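Local coordinates for protein tRNA (cytidine-2'-O-)-methyltransferase TrmJ (PDB 4CNG) that methylates the ribose 2'-oxygen of cytidine 32 in tRNA, using S-adenosyl-L-methionine as methyl donor and working as a SPOUT-class homodimer, at residues A[27-32]-A[130-135]; A[33-38]-A[160-165]; A[99-104]-A[148-153]; A[105-110]-A[140-145]. The protein carries 1 engineered substitution. All blocks are in the same frame, centred on the assembly; numbering follows the deposited sequence. Where two conformers were deposited one is given.

Interaction 1 (A[27-32]-A[130-135]); sequences IVEPEG and FGRESV. With SAH (S-adenosyl-L-homocysteine), chain C.
R132 reaches across to the turn that follows strand 22-28, and its side chain can be followed atom by atom. Its CB faces E31, and CG sits 3.4 Å from the carbonyl O of V28. The chain then runs extended to NE, alongside E29 and pointing the same way. NE gives E29 OE1 a 2.8 Å hydrogen bond in the guanidinium plane, within a salt bridge, although the carboxylate stands almost perpendicular (89°) and is met on its anti side, well out of its own plane. NH2 adds a weak bond to the same oxygen and is linked to E29 OE2 through a water. V28 CG1 covers one guanidinium face near its rim, while NH1 turns to E141 and the carbonyl of G136.

Next along, E133 is bent at chi2 (98°), which turns its carboxylate onto the turn's backbone: OE1 takes the N-H of E31 on its syn side at 2.9 Å, whereas G32 N meets OE2 from above the carboxylate plane at 2.8 Å. E31 OE2 receives S134 OG on its syn lone pair at 2.5 Å. Earlier in both segments, V28 N bonds F130 O, where the parallel strands meet.

G131 N-H grips the ribose O2' of S-adenosyl-L-homocysteine at 3.1 Å. R132 thus probably offsets the charge of E29, while the neighbouring E31 and E133 carboxylates are each held by N-H or hydroxyl donors.

Interaction 2 (A[33-38]-A[160-165]); sequences AYNLGF and LNLSHA. With SAH (S-adenosyl-L-homocysteine), chain C.
N35 and N161 meet amide to amide from opposite directions, their planes 34° apart. N161 ND2 donates to N35 OD1 over 3.0 Å; the acceptor lies in the amide plane of N161, while the donor stands tilted from the carbonyl plane of N35. The return bond, N35 ND2 to N161 OD1, is weak at 3.3 Å. The pair is therefore lopsided, with one good bond and one poor one. S163 OG lies 3.2 Å from the same N35 OD1, and S163 CB and OG also rest against CB of F38, one turn further along helix 33-45. L162 CB comes up beside N35 ND2.

The next shell fixes these groups. N35 ND2 has a stronger partner in E133 OE2, which helps set which way the N35 amide is flipped. With CG anti to the backbone N (chi1 173°), the N161 side chain carries its amide toward helix 33-45, and ND2 also reaches H164 ND1 at 2.8 Å in the plane of the imidazole. H164 NE2 is hydrogen-bonded to S163 OG of the second subunit; the reciprocal bond joins S163 here to H164 there, and the two H164 rings stack.

Just before N161, L160 N holds adenine N7 of S-adenosyl-L-homocysteine at 3.0 Å, and A165 CB packs against the ribose at C1'. N161 occupies the N-cap of helix 162-175. Residues 160-165 thus touch the cofactor, helix 33-45 and the second subunit at once, as expected of the knotted SPOUT fold, where the cofactor site lies beside the subunit interface.

Interaction 3 (A[99-104]-A[148-153]); sequences SIADIK and LLFIPA. With SAH (S-adenosyl-L-homocysteine), chain C; SAH (S-adenosyl-L-homocysteine), chain D.
Two loops of the SPOUT cofactor site meet here: residues 99-104, which follow strand 93-97, and the chain leaving strand 147-149. The F150 ring is the centrepiece. With CG anti to the backbone N (chi1 177°), it points at the 99-104 loop, where A101 lays its CA over one face in a CH-pi contact, 3.8 Å from the ring centroid and 19° off the normal. A101 CB also touches the rim at CZ, 3.4 Å away. The carbonyl oxygens of S99 and I100 approach the ring obliquely near CE1 and CD1. Further along, I103 CD1 meets L148 CD2 at 3.5 Å, methyl against methyl.

The contact lies between the adenines of two S-adenosyl-L-homocysteine molecules, one held by each segment. I151 reads the edge of the first with its backbone: its N donates to N1 at 2.9 Å and its O accepts from N6. The second adenine is also held by backbone atoms, but on its N6/N7 edge, the carbonyl of D102 taking N6 while K104 N donates to N7. I100 packs against that second adenine too, its CG2 lying 3.5 Å from C6.

Interaction 4 (A[105-110]-A[140-145]); sequences GDLLRK and EEIAKS
I142 is the first residue of 140-145 to meet the other segment: its CG2 touches L107 CD2 at 3.7 Å, the two side chains crossing at about a right angle. Its carbonyl also faces the partner and accepts K110 NZ at 3.0 Å. That oxygen is doubly used, because S145 N reaches it from the opposite face of its plane. A143 turns its CB away and contributes only its carbonyl, in a weak 3.3 Å bond to the same ammonium. Past K144, S145 completes the set, its O taking K110 NZ at 2.8 Å with the donor tilted slightly from the carbonyl plane. S145 OG bonds E141 O at 3.0 Å, folding back onto the last turn of the helix.

K110 gets there by an extended chain. CG lies beside the backbone N (chi1 -73°), and every torsion beyond it is close to 180°, carrying the amine straight from the 3-10 segment. Three carbonyls gather at its tip, the A143 one weakly, at the C-terminal end of helix 139-143, where the helix dipole would probably favour a positive charge.

L107 also touches the second S-adenosyl-L-homocysteine. K144 pairs with D85, tying this helix to helix 84-87. K110 itself leads into strand 111-112, outermost within this chain, which lies next to strand 147-149, so the lysine spans from that strand to the helix preceding its neighbour.

In the fold
From the N terminus, strand 22-28 and its turn enter interaction 1, which closes a long loop on 130-135, and helix 33-45 at once enters interaction 2, closed only at 160-165. These two cross, and E133 bonds N35 between them. Interaction 3 lies nested within interaction 2, and interaction 4 within interaction 3; both cross interaction 1, which reaches interaction 4 through the R132–E141 salt bridge. Interactions 3 and 4 join through the backbone bond of L148 to K110, and I151 packs on L160 and A165 of interaction 2. Interactions 1, 2 and 3 all touch one cofactor, while interaction 4 ties the far sheet edge to helix 139-143.

Interaction 1 (A[27-32]-A[130-135])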
# COMPACT_ATOMS: atom_id res chain seq x y z
N ILE A 27 2.23 -13.81 -6.38
CA ILE A 27 3.37 -12.93 -6.43
C ILE A 27 4.48 -13.63 -7.22
O ILE A 27 4.92 -14.69 -6.83
CB ILE A 27 3.87 -12.54 -5.02
CG1 ILE A 27 2.73 -12.10 -4.10
CG2 ILE A 27 4.94 -11.49 -5.09
CD1 ILE A 27 1.99 -10.88 -4.59
N VAL A 28 4.91 -13.01 -8.30
CA VAL A 28 5.86 -13.65 -9.22
C VAL A 28 7.29 -13.22 -8.90
O VAL A 28 7.67 -12.06 -9.03
CB VAL A 28 5.52 -13.33 -10.66
CG1 VAL A 28 6.49 -14.01 -11.64
CG2 VAL A 28 4.10 -13.73 -10.98
N GLU A 29 8.10 -14.20 -8.48
CA GLU A 29 9.53 -14.02 -8.24
C GLU A 29 9.89 -12.81 -7.39
O GLU A 29 10.75 -12.01 -7.76
CB GLU A 29 10.30 -14.07 -9.56
CG GLU A 29 10.19 -15.43 -10.24
CD GLU A 29 11.06 -15.61 -11.49
OE1 GLU A 29 11.45 -14.62 -12.11
OE2 GLU A 29 11.32 -16.78 -11.85
N PRO A 30 9.27 -12.69 -6.22
CA PRO A 30 9.63 -11.53 -5.38
C PRO A 30 11.07 -11.58 -4.98
O PRO A 30 11.60 -12.63 -4.60
CB PRO A 30 8.70 -11.65 -4.19
CG PRO A 30 8.41 -13.13 -4.14
CD PRO A 30 8.32 -13.58 -5.59
N GLU A 31 11.66 -10.40 -4.94
CA GLU A 31 13.08 -10.23 -4.70
C GLU A 31 13.36 -9.74 -3.26
O GLU A 31 14.39 -10.09 -2.68
CB GLU A 31 13.62 -9.23 -5.73
CG GLU A 31 13.47 -9.73 -7.17
CD GLU A 31 13.49 -8.69 -8.30
OE1 GLU A 31 13.48 -7.48 -8.05
OE2 GLU A 31 13.54 -9.11 -9.48
N GLY A 32 12.52 -8.84 -2.75
CA GLY A 32 12.76 -8.23 -1.45
C GLY A 32 12.10 -8.98 -0.31
O GLY A 32 10.90 -9.20 -0.32
N PHE A 130 0.93 -10.16 -9.41
CA PHE A 130 1.85 -9.04 -9.27
C PHE A 130 3.23 -9.50 -9.65
O PHE A 130 3.62 -10.64 -9.41
CB PHE A 130 1.83 -8.53 -7.81
CG PHE A 130 0.51 -7.95 -7.37
CD1 PHE A 130 -0.52 -8.75 -6.98
CD2 PHE A 130 0.32 -6.59 -7.37
CE1 PHE A 130 -1.75 -8.21 -6.64
CE2 PHE A 130 -0.89 -6.04 -6.97
CZ PHE A 130 -1.93 -6.85 -6.61
N GLY A 131 3.96 -8.59 -10.26
CA GLY A 131 5.28 -8.87 -10.78
C GLY A 131 6.45 -8.45 -9.92
O GLY A 131 6.34 -8.10 -8.75
N ARG A 132 7.62 -8.61 -10.54
CA ARG A 132 8.92 -8.45 -9.89
C ARG A 132 9.23 -6.99 -9.64
O ARG A 132 8.94 -6.15 -10.48
CB ARG A 132 9.96 -9.06 -10.85
CG ARG A 132 9.73 -10.52 -11.21
CD ARG A 132 10.45 -10.89 -12.49
NE ARG A 132 10.15 -12.25 -12.93
CZ ARG A 132 9.13 -12.60 -13.69
NH1 ARG A 132 8.22 -11.74 -14.07
NH2 ARG A 132 8.99 -13.86 -14.05
N GLU A 133 9.89 -6.70 -8.53
CA GLU A 133 10.26 -5.34 -8.26
C GLU A 133 11.12 -4.79 -9.39
O GLU A 133 10.95 -3.66 -9.80
CB GLU A 133 10.99 -5.23 -6.92
CG GLU A 133 10.19 -5.67 -5.71
CD GLU A 133 10.46 -7.10 -5.21
OE1 GLU A 133 10.50 -8.04 -6.10
OE2 GLU A 133 10.54 -7.28 -3.93
N SER A 134 12.05 -5.60 -9.90
CA SER A 134 12.99 -5.15 -10.91
C SER A 134 12.33 -4.88 -12.26
O SER A 134 12.50 -3.81 -12.86
CB SER A 134 14.11 -6.18 -11.07
OG SER A 134 13.60 -7.46 -11.41
N VAL A 135 11.59 -5.86 -12.76
CA VAL A 135 11.15 -5.84 -14.16
C VAL A 135 9.67 -6.17 -14.35
O VAL A 135 9.22 -6.36 -15.47
CB VAL A 135 12.01 -6.79 -15.04
CG1 VAL A 135 13.46 -6.33 -15.09
CG2 VAL A 135 11.90 -8.22 -14.56
N SAH C . 10.23 -1.47 -13.59
CA SAH C . 9.15 -2.47 -13.33
CB SAH C . 8.40 -2.01 -12.09
CG SAH C . 7.63 -3.14 -11.39
SD SAH C . 6.78 -2.56 -9.93
C SAH C . 8.29 -2.56 -14.55
O SAH C . 8.44 -1.78 -15.49
OXT SAH C . 7.54 -3.50 -14.73
C5' SAH C . 6.42 -4.16 -9.20
C4' SAH C . 4.99 -4.65 -9.33
O4' SAH C . 4.12 -3.77 -8.60
C3' SAH C . 4.43 -4.65 -10.71
O3' SAH C . 4.88 -5.82 -11.42
C2' SAH C . 2.94 -4.63 -10.47
O2' SAH C . 2.49 -5.92 -10.08
C1' SAH C . 2.85 -3.69 -9.27
N9 SAH C . 2.63 -2.25 -9.63
C8 SAH C . 3.41 -1.19 -9.28
N7 SAH C . 2.78 -0.03 -9.60
C5 SAH C . 1.57 -0.38 -10.12
C6 SAH C . 0.44 0.33 -10.55
N6 SAH C . 0.40 1.68 -10.58
N1 SAH C . -0.60 -0.35 -10.98
C2 SAH C . -0.58 -1.69 -10.94
N3 SAH C . 0.41 -2.46 -10.52
C4 SAH C . 1.46 -1.80 -10.09
O HOH W 1 7.40 -10.12 -7.06
O HOH W 2 10.72 -16.41 -14.54

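Interaction 2 (A[33-38]-A[160-165])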
# COMPACT_ATOMS: atom_id res chain seq x y z
N ALA A 33 12.86 -9.32 0.73
CA ALA A 33 12.28 -9.97 1.91
C ALA A 33 11.29 -9.09 2.63
O ALA A 33 10.29 -9.56 3.14
CB ALA A 33 13.37 -10.42 2.86
N TYR A 34 11.52 -7.79 2.62
CA TYR A 34 10.57 -6.88 3.24
C TYR A 34 9.26 -6.92 2.45
O TYR A 34 8.19 -7.03 3.04
CB TYR A 34 11.15 -5.47 3.29
CG TYR A 34 11.95 -5.11 2.07
CD1 TYR A 34 11.33 -4.57 0.96
CD2 TYR A 34 13.30 -5.42 1.97
CE1 TYR A 34 12.01 -4.38 -0.22
CE2 TYR A 34 14.01 -5.14 0.83
CZ TYR A 34 13.36 -4.63 -0.27
OH TYR A 34 14.05 -4.33 -1.41
N ASN A 35 9.33 -6.91 1.11
CA ASN A 35 8.09 -6.95 0.35
C ASN A 35 7.36 -8.24 0.61
O ASN A 35 6.15 -8.23 0.77
CB ASN A 35 8.35 -6.79 -1.12
CG ASN A 35 8.58 -5.39 -1.51
OD1 ASN A 35 7.99 -4.49 -0.93
ND2 ASN A 35 9.36 -5.17 -2.53
N LEU A 36 8.05 -9.37 0.61
CA LEU A 36 7.35 -10.63 0.83
C LEU A 36 6.69 -10.66 2.22
O LEU A 36 5.55 -11.10 2.34
CB LEU A 36 8.32 -11.80 0.61
CG LEU A 36 7.72 -13.20 0.82
CD1 LEU A 36 6.53 -13.41 -0.08
CD2 LEU A 36 8.77 -14.26 0.61
N GLY A 37 7.41 -10.23 3.24
CA GLY A 37 6.83 -10.19 4.56
C GLY A 37 5.65 -9.25 4.69
O GLY A 37 4.62 -9.58 5.28
N PHE A 38 5.77 -8.07 4.09
CA PHE A 38 4.69 -7.11 4.11
C PHE A 38 3.47 -7.63 3.39
O PHE A 38 2.34 -7.38 3.81
CB PHE A 38 5.14 -5.77 3.50
CG PHE A 38 6.09 -4.98 4.35
CD1 PHE A 38 5.95 -4.94 5.71
CD2 PHE A 38 7.12 -4.30 3.75
CE1 PHE A 38 6.79 -4.14 6.48
CE2 PHE A 38 7.93 -3.46 4.49
CZ PHE A 38 7.85 -3.51 5.86
N LEU A 160 4.43 2.00 -8.16
CA LEU A 160 4.34 1.74 -6.74
C LEU A 160 5.32 0.64 -6.34
O LEU A 160 5.57 -0.29 -7.12
CB LEU A 160 2.94 1.30 -6.33
CG LEU A 160 1.78 2.20 -6.78
CD1 LEU A 160 0.43 1.56 -6.64
CD2 LEU A 160 1.79 3.51 -6.04
N ASN A 161 5.86 0.70 -5.14
CA ASN A 161 6.50 -0.46 -4.56
C ASN A 161 5.50 -1.63 -4.54
O ASN A 161 4.34 -1.48 -4.23
CB ASN A 161 7.02 -0.15 -3.18
CG ASN A 161 7.53 -1.37 -2.50
OD1 ASN A 161 8.62 -1.92 -2.84
ND2 ASN A 161 6.69 -1.91 -1.66
N LEU A 162 6.02 -2.82 -4.86
CA LEU A 162 5.22 -4.04 -4.98
C LEU A 162 4.22 -4.25 -3.85
O LEU A 162 3.05 -4.46 -4.09
CB LEU A 162 6.18 -5.22 -5.06
CG LEU A 162 5.56 -6.62 -4.93
CD1 LEU A 162 4.52 -6.90 -5.98
CD2 LEU A 162 6.66 -7.66 -4.90
N SER A 163 4.69 -4.22 -2.60
CA SER A 163 3.78 -4.51 -1.52
C SER A 163 2.71 -3.45 -1.30
O SER A 163 1.63 -3.75 -0.78
CB SER A 163 4.52 -4.79 -0.22
OG SER A 163 5.18 -3.68 0.27
N HIS A 164 3.01 -2.22 -1.67
CA HIS A 164 2.02 -1.13 -1.61
C HIS A 164 0.96 -1.25 -2.67
O HIS A 164 -0.21 -1.00 -2.39
CB HIS A 164 2.73 0.22 -1.58
CG HIS A 164 3.62 0.37 -0.38
ND1 HIS A 164 4.87 -0.21 -0.31
CD2 HIS A 164 3.37 0.87 0.86
CE1 HIS A 164 5.36 -0.04 0.90
NE2 HIS A 164 4.48 0.64 1.63
N ALA A 165 1.35 -1.70 -3.89
CA ALA A 165 0.39 -2.05 -4.89
C ALA A 165 -0.55 -3.17 -4.41
O ALA A 165 -1.78 -3.10 -4.57
CB ALA A 165 1.08 -2.43 -6.18
N SAH C . 10.23 -1.47 -13.59
CA SAH C . 9.15 -2.47 -13.33
CB SAH C . 8.40 -2.01 -12.09
CG SAH C . 7.63 -3.14 -11.39
SD SAH C . 6.78 -2.56 -9.93
C SAH C . 8.29 -2.56 -14.55
O SAH C . 8.44 -1.78 -15.49
OXT SAH C . 7.54 -3.50 -14.73
C5' SAH C . 6.42 -4.16 -9.20
C4' SAH C . 4.99 -4.65 -9.33
O4' SAH C . 4.12 -3.77 -8.60
C3' SAH C . 4.43 -4.65 -10.71
O3' SAH C . 4.88 -5.82 -11.42
C2' SAH C . 2.94 -4.63 -10.47
O2' SAH C . 2.49 -5.92 -10.08
C1' SAH C . 2.85 -3.69 -9.27
N9 SAH C . 2.63 -2.25 -9.63
C8 SAH C . 3.41 -1.19 -9.28
N7 SAH C . 2.78 -0.03 -9.60
C5 SAH C . 1.57 -0.38 -10.12
C6 SAH C . 0.44 0.33 -10.55
N6 SAH C . 0.40 1.68 -10.58
N1 SAH C . -0.60 -0.35 -10.98
C2 SAH C . -0.58 -1.69 -10.94
N3 SAH C . 0.41 -2.46 -10.52
C4 SAH C . 1.46 -1.80 -10.09

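Interaction 3 (A[99-104]-A[148-153])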
# COMPACT_ATOMS: atom_id res chain seq x y z
N SER A 99 2.16 -1.06 -13.85
CA SER A 99 2.25 0.37 -13.72
C SER A 99 2.21 1.16 -15.01
O SER A 99 2.29 2.39 -14.95
CB SER A 99 3.53 0.74 -12.96
OG SER A 99 4.69 0.36 -13.68
N ILE A 100 2.06 0.52 -16.16
CA ILE A 100 1.91 1.32 -17.38
C ILE A 100 0.63 2.16 -17.44
O ILE A 100 -0.41 1.63 -17.47
CB ILE A 100 1.95 0.44 -18.61
CG1 ILE A 100 3.32 -0.20 -18.68
CG2 ILE A 100 1.74 1.29 -19.85
CD1 ILE A 100 3.36 -1.38 -19.65
N ALA A 101 0.79 3.48 -17.36
CA ALA A 101 -0.30 4.44 -17.14
C ALA A 101 -1.05 4.80 -18.41
O ALA A 101 -2.15 5.29 -18.33
CB ALA A 101 0.23 5.70 -16.48
N ASP A 102 -0.45 4.58 -19.56
CA ASP A 102 -1.08 4.90 -20.82
C ASP A 102 -0.82 3.83 -21.87
O ASP A 102 -0.12 4.03 -22.82
CB ASP A 102 -0.63 6.28 -21.29
CG ASP A 102 -1.39 7.43 -20.60
OD1 ASP A 102 -2.55 7.26 -20.19
OD2 ASP A 102 -0.83 8.55 -20.47
N ILE A 103 -1.47 2.71 -21.67
CA ILE A 103 -1.33 1.57 -22.54
C ILE A 103 -1.78 1.87 -23.97
O ILE A 103 -2.80 2.50 -24.18
CB ILE A 103 -2.18 0.43 -22.02
CG1 ILE A 103 -1.63 -0.11 -20.74
CG2 ILE A 103 -2.35 -0.65 -23.08
CD1 ILE A 103 -2.19 -1.46 -20.46
N LYS A 104 -1.03 1.42 -24.96
CA LYS A 104 -1.41 1.57 -26.36
C LYS A 104 -1.49 0.20 -27.03
O LYS A 104 -0.90 -0.77 -26.55
CB LYS A 104 -0.40 2.45 -27.11
CG LYS A 104 -0.96 2.99 -28.43
CD LYS A 104 0.12 3.51 -29.37
CE LYS A 104 -0.43 3.68 -30.78
NZ LYS A 104 0.53 4.36 -31.69
N LEU A 148 -5.47 -6.70 -17.43
CA LEU A 148 -4.28 -6.02 -16.95
C LEU A 148 -4.75 -4.76 -16.18
O LEU A 148 -5.24 -3.80 -16.78
CB LEU A 148 -3.38 -5.61 -18.10
CG LEU A 148 -2.05 -5.01 -17.70
CD1 LEU A 148 -1.22 -5.98 -16.89
CD2 LEU A 148 -1.29 -4.49 -18.91
N LEU A 149 -4.61 -4.80 -14.88
CA LEU A 149 -5.07 -3.75 -13.97
C LEU A 149 -3.97 -2.74 -13.72
O LEU A 149 -2.87 -3.10 -13.34
CB LEU A 149 -5.48 -4.40 -12.65
CG LEU A 149 -5.87 -3.45 -11.50
CD1 LEU A 149 -7.10 -2.67 -11.80
CD2 LEU A 149 -6.00 -4.26 -10.23
N PHE A 150 -4.31 -1.49 -13.96
CA PHE A 150 -3.52 -0.31 -13.55
C PHE A 150 -4.15 0.34 -12.34
O PHE A 150 -5.34 0.63 -12.37
CB PHE A 150 -3.47 0.71 -14.71
CG PHE A 150 -2.74 2.00 -14.38
CD1 PHE A 150 -1.40 1.97 -14.07
CD2 PHE A 150 -3.39 3.25 -14.35
CE1 PHE A 150 -0.71 3.10 -13.69
CE2 PHE A 150 -2.66 4.43 -14.04
CZ PHE A 150 -1.32 4.33 -13.72
N ILE A 151 -3.35 0.59 -11.31
CA ILE A 151 -3.80 1.39 -10.16
C ILE A 151 -3.46 2.84 -10.45
O ILE A 151 -2.29 3.19 -10.62
CB ILE A 151 -3.02 0.96 -8.91
CG1 ILE A 151 -3.23 -0.54 -8.60
CG2 ILE A 151 -3.43 1.86 -7.74
CD1 ILE A 151 -2.19 -1.15 -7.68
N PRO A 152 -4.50 3.69 -10.49
CA PRO A 152 -4.24 5.08 -10.82
C PRO A 152 -3.28 5.76 -9.84
O PRO A 152 -3.41 5.59 -8.65
CB PRO A 152 -5.64 5.71 -10.78
CG PRO A 152 -6.54 4.61 -11.18
CD PRO A 152 -5.94 3.39 -10.54
N ALA A 153 -2.34 6.51 -10.39
CA ALA A 153 -1.33 7.21 -9.62
C ALA A 153 -0.71 8.25 -10.55
O ALA A 153 -1.07 8.37 -11.70
CB ALA A 153 -0.27 6.23 -9.13
N SAH C . 10.23 -1.47 -13.59
CA SAH C . 9.15 -2.47 -13.33
CB SAH C . 8.40 -2.01 -12.09
CG SAH C . 7.63 -3.14 -11.39
SD SAH C . 6.78 -2.56 -9.93
C SAH C . 8.29 -2.56 -14.55
O SAH C . 8.44 -1.78 -15.49
OXT SAH C . 7.54 -3.50 -14.73
C5' SAH C . 6.42 -4.16 -9.20
C4' SAH C . 4.99 -4.65 -9.33
O4' SAH C . 4.12 -3.77 -8.60
C3' SAH C . 4.43 -4.65 -10.71
O3' SAH C . 4.88 -5.82 -11.42
C2' SAH C . 2.94 -4.63 -10.47
O2' SAH C . 2.49 -5.92 -10.08
C1' SAH C . 2.85 -3.69 -9.27
N9 SAH C . 2.63 -2.25 -9.63
C8 SAH C . 3.41 -1.19 -9.28
N7 SAH C . 2.78 -0.03 -9.60
C5 SAH C . 1.57 -0.38 -10.12
C6 SAH C . 0.44 0.33 -10.55
N6 SAH C . 0.40 1.68 -10.58
N1 SAH C . -0.60 -0.35 -10.98
C2 SAH C . -0.58 -1.69 -10.94
N3 SAH C . 0.41 -2.46 -10.52
C4 SAH C . 1.46 -1.80 -10.09
N SAH D . 7.45 -5.58 -17.41
CA SAH D . 6.39 -4.60 -17.82
CB SAH D . 5.59 -5.18 -18.99
CG SAH D . 6.38 -5.53 -20.23
SD SAH D . 5.20 -6.06 -21.42
C SAH D . 5.40 -4.39 -16.73
O SAH D . 5.19 -5.37 -16.01
OXT SAH D . 4.75 -3.35 -16.68
C5' SAH D . 4.28 -4.59 -21.61
C4' SAH D . 3.96 -4.38 -23.09
O4' SAH D . 3.01 -3.33 -23.24
C3' SAH D . 5.18 -3.98 -23.90
O3' SAH D . 5.77 -5.10 -24.54
C2' SAH D . 4.67 -2.97 -24.92
O2' SAH D . 4.77 -3.44 -26.27
C1' SAH D . 3.20 -2.77 -24.54
N9 SAH D . 2.85 -1.35 -24.41
C8 SAH D . 1.65 -0.85 -24.74
N7 SAH D . 1.56 0.43 -24.33
C5 SAH D . 2.69 0.73 -23.66
C6 SAH D . 3.22 1.92 -22.99
N6 SAH D . 2.48 3.06 -22.93
N1 SAH D . 4.45 1.83 -22.42
C2 SAH D . 5.17 0.69 -22.46
N3 SAH D . 4.75 -0.45 -23.06
C4 SAH D . 3.52 -0.48 -23.64

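Interaction 4 (A[105-110]-A[140-145])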
# COMPACT_ATOMS: atom_id res chain seq x y z
N GLY A 105 -2.21 0.14 -28.14
CA GLY A 105 -2.17 -1.03 -29.01
C GLY A 105 -3.06 -2.13 -28.49
O GLY A 105 -4.03 -1.88 -27.78
N ASP A 106 -2.68 -3.37 -28.76
CA ASP A 106 -3.56 -4.50 -28.47
C ASP A 106 -3.84 -4.68 -26.99
O ASP A 106 -4.95 -5.06 -26.63
CB ASP A 106 -2.97 -5.77 -29.05
CG ASP A 106 -2.76 -5.68 -30.55
OD1 ASP A 106 -3.61 -5.08 -31.24
OD2 ASP A 106 -1.75 -6.24 -31.03
N LEU A 107 -2.86 -4.36 -26.13
CA LEU A 107 -3.03 -4.54 -24.68
C LEU A 107 -4.11 -3.64 -24.10
O LEU A 107 -4.66 -3.95 -23.05
CB LEU A 107 -1.72 -4.37 -23.90
CG LEU A 107 -0.80 -5.58 -23.73
CD1 LEU A 107 0.36 -5.17 -22.84
CD2 LEU A 107 -1.60 -6.72 -23.12
N LEU A 108 -4.45 -2.56 -24.80
CA LEU A 108 -5.60 -1.74 -24.40
C LEU A 108 -6.86 -2.61 -24.22
O LEU A 108 -7.67 -2.34 -23.33
CB LEU A 108 -5.85 -0.64 -25.42
CG LEU A 108 -6.89 0.39 -24.97
CD1 LEU A 108 -6.38 1.21 -23.80
CD2 LEU A 108 -7.28 1.28 -26.12
N ARG A 109 -7.02 -3.66 -25.03
CA ARG A 109 -8.24 -4.45 -24.98
C ARG A 109 -8.39 -5.18 -23.65
O ARG A 109 -9.49 -5.62 -23.33
CB ARG A 109 -8.28 -5.41 -26.17
CG ARG A 109 -8.53 -4.69 -27.48
CD ARG A 109 -8.99 -5.66 -28.55
NE ARG A 109 -7.92 -6.08 -29.46
CZ ARG A 109 -8.09 -6.92 -30.48
NH1 ARG A 109 -9.29 -7.42 -30.73
NH2 ARG A 109 -7.05 -7.27 -31.23
N LYS A 110 -7.27 -5.40 -22.95
CA LYS A 110 -7.23 -6.04 -21.61
C LYS A 110 -7.20 -5.09 -20.43
O LYS A 110 -7.23 -5.52 -19.30
CB LYS A 110 -5.96 -6.93 -21.48
CG LYS A 110 -5.97 -8.21 -22.24
CD LYS A 110 -4.76 -9.05 -21.94
CE LYS A 110 -4.95 -10.32 -22.70
NZ LYS A 110 -3.83 -11.15 -22.33
N GLU A 140 4.74 -12.27 -21.94
CA GLU A 140 4.03 -13.55 -22.03
C GLU A 140 3.19 -13.86 -20.77
O GLU A 140 2.10 -14.44 -20.89
CB GLU A 140 4.99 -14.70 -22.29
CG GLU A 140 4.31 -16.03 -22.43
CD GLU A 140 3.37 -16.16 -23.61
OE1 GLU A 140 3.38 -15.30 -24.54
OE2 GLU A 140 2.66 -17.20 -23.62
N GLU A 141 3.64 -13.48 -19.57
CA GLU A 141 2.82 -13.62 -18.38
C GLU A 141 1.53 -12.82 -18.54
O GLU A 141 0.45 -13.26 -18.12
CB GLU A 141 3.64 -13.19 -17.16
CG GLU A 141 4.72 -14.21 -16.79
CD GLU A 141 5.79 -13.74 -15.82
OE1 GLU A 141 5.95 -12.52 -15.57
OE2 GLU A 141 6.59 -14.63 -15.41
N ILE A 142 1.62 -11.61 -19.10
CA ILE A 142 0.46 -10.80 -19.35
C ILE A 142 -0.41 -11.41 -20.42
O ILE A 142 -1.63 -11.40 -20.31
CB ILE A 142 0.84 -9.33 -19.65
CG1 ILE A 142 1.50 -8.67 -18.43
CG2 ILE A 142 -0.35 -8.53 -20.14
CD1 ILE A 142 2.17 -7.35 -18.69
N ALA A 143 0.18 -12.04 -21.45
CA ALA A 143 -0.58 -12.73 -22.48
C ALA A 143 -1.40 -13.88 -21.93
O ALA A 143 -2.49 -14.13 -22.44
CB ALA A 143 0.32 -13.25 -23.59
N LYS A 144 -0.91 -14.53 -20.88
CA LYS A 144 -1.57 -15.64 -20.22
C LYS A 144 -2.64 -15.18 -19.24
O LYS A 144 -3.32 -16.01 -18.65
CB LYS A 144 -0.54 -16.48 -19.48
CG LYS A 144 0.30 -17.34 -20.40
CD LYS A 144 1.43 -17.99 -19.62
CE LYS A 144 2.23 -18.96 -20.48
NZ LYS A 144 3.34 -19.56 -19.67
N SER A 145 -2.81 -13.86 -19.07
CA SER A 145 -3.77 -13.28 -18.14
C SER A 145 -4.97 -12.77 -18.93
O SER A 145 -4.90 -12.43 -20.10
CB SER A 145 -3.10 -12.16 -17.33
OG SER A 145 -2.01 -12.70 -16.59